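Local coordinates for glutathionyl-hydroquinone reductase PcpF (Sphingobium chlorophenolicum, PDB 4FQU), which catalyses the glutathione-dependent reduction of glutathionyl-hydroquinones to hydroquinones, a step in the bacterial degradation of pentachlorophenol, at residues 2-10 and 109-120. Sequence-based numbering, arbitrary orientation.
Sequences GLLIDGVWR and YTAADPTYTGRV
L4 and G118 form a single antiparallel, hydrogen-bonded bridge that ties the N-terminal beta-hairpin, strands 3-4 and 9-10, to the loop following helix 106-112 in the thioredoxin-like N-terminal domain of this Xi-class glutathione transferase. The pair illustrates a lone bridge flanked by apolar side-chain packing and by a further backbone bond at the hairpin turn. L4 N donates a hydrogen bond to G118 O at 3.0 Å and 163°, while G118 N returns a more bent bond to L4 O. The L4 side chain packs against the end of helix 106-112 and the loop after it: L4 CD1 lies 3.6 Å from CD2 of Y116, the two side chains crossing at about a right angle, and also meets CB of Y109. The V120 side chain runs obliquely across that of L4. V120 CG2, anti to the carbonyl carbon, packs against CG of L4 and meets the edge of the W9 ring near its plane, 3.5 Å from W9 CZ3. W9 is itself stacked on Y106 of the helix and hydrogen-bonded through NE1 to E83 O. Y116 is held by its hydroxyl OH, which donates in the carbonyl plane to R119 O at 2.8 Å. By similarity, R119 and V120 belong to the glutathione site, so the hairpin packs directly against a loop that probably lines it. At the turn, G7 N reaches Y116 O from above the carbonyl plane. Replacing T117 with a valine would probably leave I5 O without the hydroxyl that meets it. T117 OG1 stands beside its own backbone N (chi1 -43°), which places it 2.9 Å from I5 O, 40° out of that carbonyl's plane.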
ATOM      1  N   GLY A   2      -5.545  23.331   5.109  1.00 45.70           N
ATOM      2  CA  GLY A   2      -6.112  24.513   4.480  1.00 36.31           C
ATOM      3  C   GLY A   2      -7.538  24.834   4.909  1.00 29.90           C
ATOM      4  O   GLY A   2      -8.412  23.980   4.840  1.00 31.49           O
ATOM      5  N   LEU A   3      -7.768  26.061   5.362  1.00 26.45           N
ATOM      6  CA  LEU A   3      -9.107  26.529   5.672  1.00 26.28           C
ATOM      7  C   LEU A   3      -9.268  27.963   5.209  1.00 27.12           C
ATOM      8  O   LEU A   3      -8.299  28.684   4.975  1.00 25.61           O
ATOM      9  CB  LEU A   3      -9.374  26.508   7.170  1.00 25.32           C
ATOM     10  CG  LEU A   3      -9.336  25.206   7.945  1.00 31.47           C
ATOM     11  CD1 LEU A   3      -9.823  25.479   9.312  1.00 43.28           C
ATOM     12  CD2 LEU A   3     -10.207  24.175   7.319  1.00 41.19           C
ATOM     13  N   LEU A   4     -10.502  28.396   5.069  1.00 22.20           N
ATOM     14  CA  LEU A   4     -10.706  29.812   4.895  1.00 24.91           C
ATOM     15  C   LEU A   4     -10.964  30.363   6.276  1.00 28.14           C
ATOM     16  O   LEU A   4     -11.838  29.896   6.985  1.00 32.30           O
ATOM     17  CB  LEU A   4     -11.851  30.117   3.925  1.00 20.72           C
ATOM     18  CG  LEU A   4     -11.423  30.194   2.460  1.00 20.76           C
ATOM     19  CD1 LEU A   4     -12.603  30.554   1.611  1.00 23.03           C
ATOM     20  CD2 LEU A   4     -10.342  31.235   2.259  1.00 21.11           C
ATOM     21  N   ILE A   5     -10.194  31.355   6.688  1.00 35.64           N
ATOM     22  CA  ILE A   5     -10.347  31.839   8.057  1.00 36.27           C
ATOM     23  C   ILE A   5     -11.087  33.144   8.166  1.00 34.86           C
ATOM     24  O   ILE A   5     -11.965  33.259   8.994  1.00 45.39           O
ATOM     25  CB  ILE A   5      -9.036  31.927   8.815  1.00 40.34           C
ATOM     26  CG1 ILE A   5      -9.244  31.312  10.190  1.00 27.37           C
ATOM     27  CG2 ILE A   5      -8.516  33.372   8.790  1.00 42.62           C
ATOM     28  CD1 ILE A   5      -9.642  29.886  10.104  1.00 28.87           C
ATOM     29  N   ASP A   6     -10.782  34.139   7.361  1.00 27.41           N
ATOM     30  CA  ASP A   6     -11.681  35.262   7.437  1.00 28.89           C
ATOM     31  C   ASP A   6     -11.731  35.743   6.025  1.00 33.06           C
ATOM     32  O   ASP A   6     -11.618  36.920   5.754  1.00 37.81           O
ATOM     33  CB  ASP A   6     -11.186  36.336   8.433  1.00 28.04           C
ATOM     34  CG  ASP A   6     -11.841  36.234   9.850  1.00 34.03           C
ATOM     35  OD1 ASP A   6     -11.127  36.189  10.884  1.00 31.71           O
ATOM     36  OD2 ASP A   6     -13.078  36.239   9.949  1.00 37.45           O
ATOM     37  N   GLY A   7     -11.904  34.812   5.107  1.00 33.12           N
ATOM     38  CA  GLY A   7     -11.777  35.127   3.706  1.00 30.31           C
ATOM     39  C   GLY A   7     -10.298  34.998   3.345  1.00 37.96           C
ATOM     40  O   GLY A   7      -9.849  35.341   2.231  1.00 31.41           O
ATOM     41  N   VAL A   8      -9.504  34.516   4.287  1.00 29.99           N
ATOM     42  CA  VAL A   8      -8.127  34.383   3.928  1.00 28.94           C
ATOM     43  C   VAL A   8      -7.734  32.949   3.943  1.00 29.20           C
ATOM     44  O   VAL A   8      -8.179  32.199   4.783  1.00 29.87           O
ATOM     45  CB  VAL A   8      -7.270  35.164   4.861  1.00 28.11           C
ATOM     46  CG1 VAL A   8      -5.796  34.843   4.631  1.00 21.81           C
ATOM     47  CG2 VAL A   8      -7.538  36.603   4.621  1.00 25.19           C
ATOM     48  N   TRP A   9      -6.887  32.546   3.022  1.00 26.10           N
ATOM     49  CA  TRP A   9      -6.612  31.137   2.951  1.00 28.36           C
ATOM     50  C   TRP A   9      -5.466  30.790   3.873  1.00 32.70           C
ATOM     51  O   TRP A   9      -4.424  31.412   3.813  1.00 36.84           O
ATOM     52  CB  TRP A   9      -6.338  30.698   1.512  1.00 26.18           C
ATOM     53  CG  TRP A   9      -5.952  29.252   1.424  1.00 24.83           C
ATOM     54  CD1 TRP A   9      -4.703  28.748   1.234  1.00 29.72           C
ATOM     55  CD2 TRP A   9      -6.811  28.138   1.570  1.00 23.95           C
ATOM     56  NE1 TRP A   9      -4.737  27.386   1.239  1.00 31.67           N
ATOM     57  CE2 TRP A   9      -6.027  26.989   1.437  1.00 24.23           C
ATOM     58  CE3 TRP A   9      -8.176  27.999   1.784  1.00 26.37           C
ATOM     59  CZ2 TRP A   9      -6.549  25.742   1.504  1.00 22.66           C
ATOM     60  CZ3 TRP A   9      -8.691  26.763   1.852  1.00 23.29           C
ATOM     61  CH2 TRP A   9      -7.880  25.646   1.722  1.00 27.41           C
ATOM     62  N   ARG A  10      -5.659  29.787   4.718  1.00 33.57           N
ATOM     63  CA  ARG A  10      -4.665  29.437   5.719  1.00 33.76           C
ATOM     64  C   ARG A  10      -4.345  27.945   5.712  1.00 37.92           C
ATOM     65  O   ARG A  10      -5.150  27.139   6.156  1.00 39.73           O
ATOM     66  CB  ARG A  10      -5.159  29.840   7.121  1.00 34.55           C
ATOM     67  CG  ARG A  10      -5.556  31.302   7.309  1.00 28.97           C
ATOM     68  CD  ARG A  10      -4.833  31.980   8.522  1.00 46.87           C
ATOM     69  NE  ARG A  10      -4.163  33.226   8.139  1.00 40.98           N
ATOM     70  CZ  ARG A  10      -4.767  34.424   8.054  1.00 62.42           C
ATOM     71  NH1 ARG A  10      -6.067  34.585   8.356  1.00 50.06           N
ATOM     72  NH2 ARG A  10      -4.069  35.492   7.662  1.00 55.24           N
ATOM     73  N   TYR A 109     -15.761  30.256  -2.870  1.00 26.07           N
ATOM     74  CA  TYR A 109     -16.446  30.535  -1.602  1.00 25.96           C
ATOM     75  C   TYR A 109     -16.453  32.003  -1.268  1.00 26.59           C
ATOM     76  O   TYR A 109     -17.446  32.533  -0.757  1.00 31.73           O
ATOM     77  CB  TYR A 109     -15.843  29.754  -0.444  1.00 20.72           C
ATOM     78  CG  TYR A 109     -16.235  28.285  -0.461  1.00 21.85           C
ATOM     79  CD1 TYR A 109     -15.601  27.359  -1.303  1.00 21.40           C
ATOM     80  CD2 TYR A 109     -17.229  27.829   0.353  1.00 22.42           C
ATOM     81  CE1 TYR A 109     -15.950  26.028  -1.308  1.00 18.72           C
ATOM     82  CE2 TYR A 109     -17.599  26.504   0.348  1.00 25.82           C
ATOM     83  CZ  TYR A 109     -16.965  25.605  -0.469  1.00 21.01           C
ATOM     84  OH  TYR A 109     -17.401  24.305  -0.414  1.00 17.26           O
ATOM     85  N   THR A 110     -15.352  32.650  -1.608  1.00 24.09           N
ATOM     86  CA  THR A 110     -15.063  34.014  -1.174  1.00 28.23           C
ATOM     87  C   THR A 110     -15.680  35.056  -2.089  1.00 29.00           C
ATOM     88  O   THR A 110     -15.912  36.213  -1.725  1.00 25.93           O
ATOM     89  CB  THR A 110     -13.556  34.221  -1.121  1.00 25.76           C
ATOM     90  OG1 THR A 110     -13.253  34.842   0.113  1.00 26.98           O
ATOM     91  CG2 THR A 110     -13.024  35.070  -2.322  1.00 25.69           C
ATOM     92  N   ALA A 111     -15.962  34.620  -3.302  1.00 31.09           N
ATOM     93  CA  ALA A 111     -16.553  35.512  -4.282  1.00 33.46           C
ATOM     94  C   ALA A 111     -17.935  35.850  -3.824  1.00 23.62           C
ATOM     95  O   ALA A 111     -18.415  36.929  -4.057  1.00 21.80           O
ATOM     96  CB  ALA A 111     -16.597  34.843  -5.642  1.00 30.80           C
ATOM     97  N   ALA A 112     -18.540  34.885  -3.148  1.00 27.06           N
ATOM     98  CA  ALA A 112     -19.895  34.964  -2.624  1.00 26.67           C
ATOM     99  C   ALA A 112     -20.006  35.658  -1.255  1.00 22.80           C
ATOM    100  O   ALA A 112     -20.908  36.418  -1.035  1.00 16.17           O
ATOM    101  CB  ALA A 112     -20.457  33.548  -2.526  1.00 29.01           C
ATOM    102  N   ASP A 113     -19.051  35.380  -0.367  1.00 30.45           N
ATOM    103  CA  ASP A 113     -19.055  35.772   1.048  1.00 24.79           C
ATOM    104  C   ASP A 113     -17.609  36.042   1.505  1.00 28.04           C
ATOM    105  O   ASP A 113     -16.850  35.117   1.803  1.00 25.23           O
ATOM    106  CB  ASP A 113     -19.629  34.623   1.844  1.00 26.86           C
ATOM    107  CG  ASP A 113     -19.607  34.849   3.344  1.00 38.09           C
ATOM    108  OD1 ASP A 113     -18.951  35.831   3.813  1.00 39.42           O
ATOM    109  OD2 ASP A 113     -20.254  33.997   4.039  1.00 35.20           O
ATOM    110  N   PRO A 114     -17.222  37.319   1.547  1.00 27.63           N
ATOM    111  CA  PRO A 114     -15.820  37.703   1.587  1.00 23.65           C
ATOM    112  C   PRO A 114     -15.101  37.388   2.873  1.00 31.97           C
ATOM    113  O   PRO A 114     -13.852  37.378   2.889  1.00 37.54           O
ATOM    114  CB  PRO A 114     -15.898  39.199   1.381  1.00 23.68           C
ATOM    115  CG  PRO A 114     -17.037  39.357   0.520  1.00 25.06           C
ATOM    116  CD  PRO A 114     -18.043  38.480   1.198  1.00 29.00           C
ATOM    117  N   THR A 115     -15.849  37.101   3.929  1.00 31.17           N
ATOM    118  CA  THR A 115     -15.209  36.811   5.201  1.00 29.82           C
ATOM    119  C   THR A 115     -15.357  35.351   5.592  1.00 29.98           C
ATOM    120  O   THR A 115     -14.938  34.960   6.669  1.00 40.17           O
ATOM    121  CB  THR A 115     -15.781  37.706   6.294  1.00 32.73           C
ATOM    122  OG1 THR A 115     -17.219  37.702   6.207  1.00 42.25           O
ATOM    123  CG2 THR A 115     -15.266  39.107   6.099  1.00 29.86           C
ATOM    124  N   TYR A 116     -15.957  34.558   4.712  1.00 25.63           N
ATOM    125  CA  TYR A 116     -16.226  33.146   4.959  1.00 23.92           C
ATOM    126  C   TYR A 116     -15.187  32.421   5.806  1.00 29.30           C
ATOM    127  O   TYR A 116     -14.004  32.433   5.508  1.00 32.45           O
ATOM    128  CB  TYR A 116     -16.392  32.411   3.636  1.00 20.50           C
ATOM    129  CG  TYR A 116     -16.598  30.922   3.773  1.00 24.05           C
ATOM    130  CD1 TYR A 116     -17.871  30.377   3.971  1.00 25.63           C
ATOM    131  CD2 TYR A 116     -15.540  30.049   3.693  1.00 22.89           C
ATOM    132  CE1 TYR A 116     -18.077  28.990   4.093  1.00 18.15           C
ATOM    133  CE2 TYR A 116     -15.752  28.665   3.808  1.00 27.39           C
ATOM    134  CZ  TYR A 116     -17.018  28.150   4.009  1.00 19.71           C
ATOM    135  OH  TYR A 116     -17.188  26.792   4.111  1.00 21.45           O
ATOM    136  N   THR A 117     -15.646  31.767   6.864  1.00 31.61           N
ATOM    137  CA  THR A 117     -14.778  30.893   7.635  1.00 28.41           C
ATOM    138  C   THR A 117     -15.263  29.472   7.532  1.00 25.55           C
ATOM    139  O   THR A 117     -16.337  29.169   8.038  1.00 34.01           O
ATOM    140  CB  THR A 117     -14.835  31.225   9.118  1.00 30.63           C
ATOM    141  OG1 THR A 117     -14.801  32.653   9.304  1.00 34.04           O
ATOM    142  CG2 THR A 117     -13.699  30.521   9.836  1.00 25.20           C
ATOM    143  N   GLY A 118     -14.491  28.599   6.908  1.00 18.74           N
ATOM    144  CA  GLY A 118     -14.818  27.193   6.978  1.00 21.86           C
ATOM    145  C   GLY A 118     -13.976  26.350   6.079  1.00 21.00           C
ATOM    146  O   GLY A 118     -12.942  26.808   5.591  1.00 20.15           O
ATOM    147  N   ARG A 119     -14.378  25.112   5.827  1.00 23.05           N
ATOM    148  CA  ARG A 119     -13.554  24.382   4.870  1.00 25.94           C
ATOM    149  C   ARG A 119     -13.939  24.773   3.445  1.00 20.41           C
ATOM    150  O   ARG A 119     -14.961  25.409   3.228  1.00 19.87           O
ATOM    151  CB  ARG A 119     -13.575  22.888   5.109  1.00 25.25           C
ATOM    152  CG  ARG A 119     -13.884  22.530   6.530  1.00 31.07           C
ATOM    153  CD  ARG A 119     -13.968  21.044   6.637  1.00 38.28           C
ATOM    154  NE  ARG A 119     -12.762  20.497   6.069  1.00 42.87           N
ATOM    155  CZ  ARG A 119     -12.719  19.390   5.348  1.00 45.52           C
ATOM    156  NH1 ARG A 119     -13.852  18.700   5.123  1.00 26.96           N
ATOM    157  NH2 ARG A 119     -11.530  18.995   4.868  1.00 36.04           N
ATOM    158  N   VAL A 120     -13.075  24.469   2.489  1.00 20.35           N
ATOM    159  CA  VAL A 120     -13.303  24.863   1.093  1.00 23.21           C
ATOM    160  C   VAL A 120     -13.266  23.593   0.277  1.00 22.02           C
ATOM    161  O   VAL A 120     -12.166  23.188  -0.162  1.00 20.99           O
ATOM    162  CB  VAL A 120     -12.206  25.844   0.513  1.00 22.33           C
ATOM    163  CG1 VAL A 120     -12.497  26.135  -0.926  1.00 20.64           C
ATOM    164  CG2 VAL A 120     -12.160  27.167   1.262  1.00 20.12           C
TER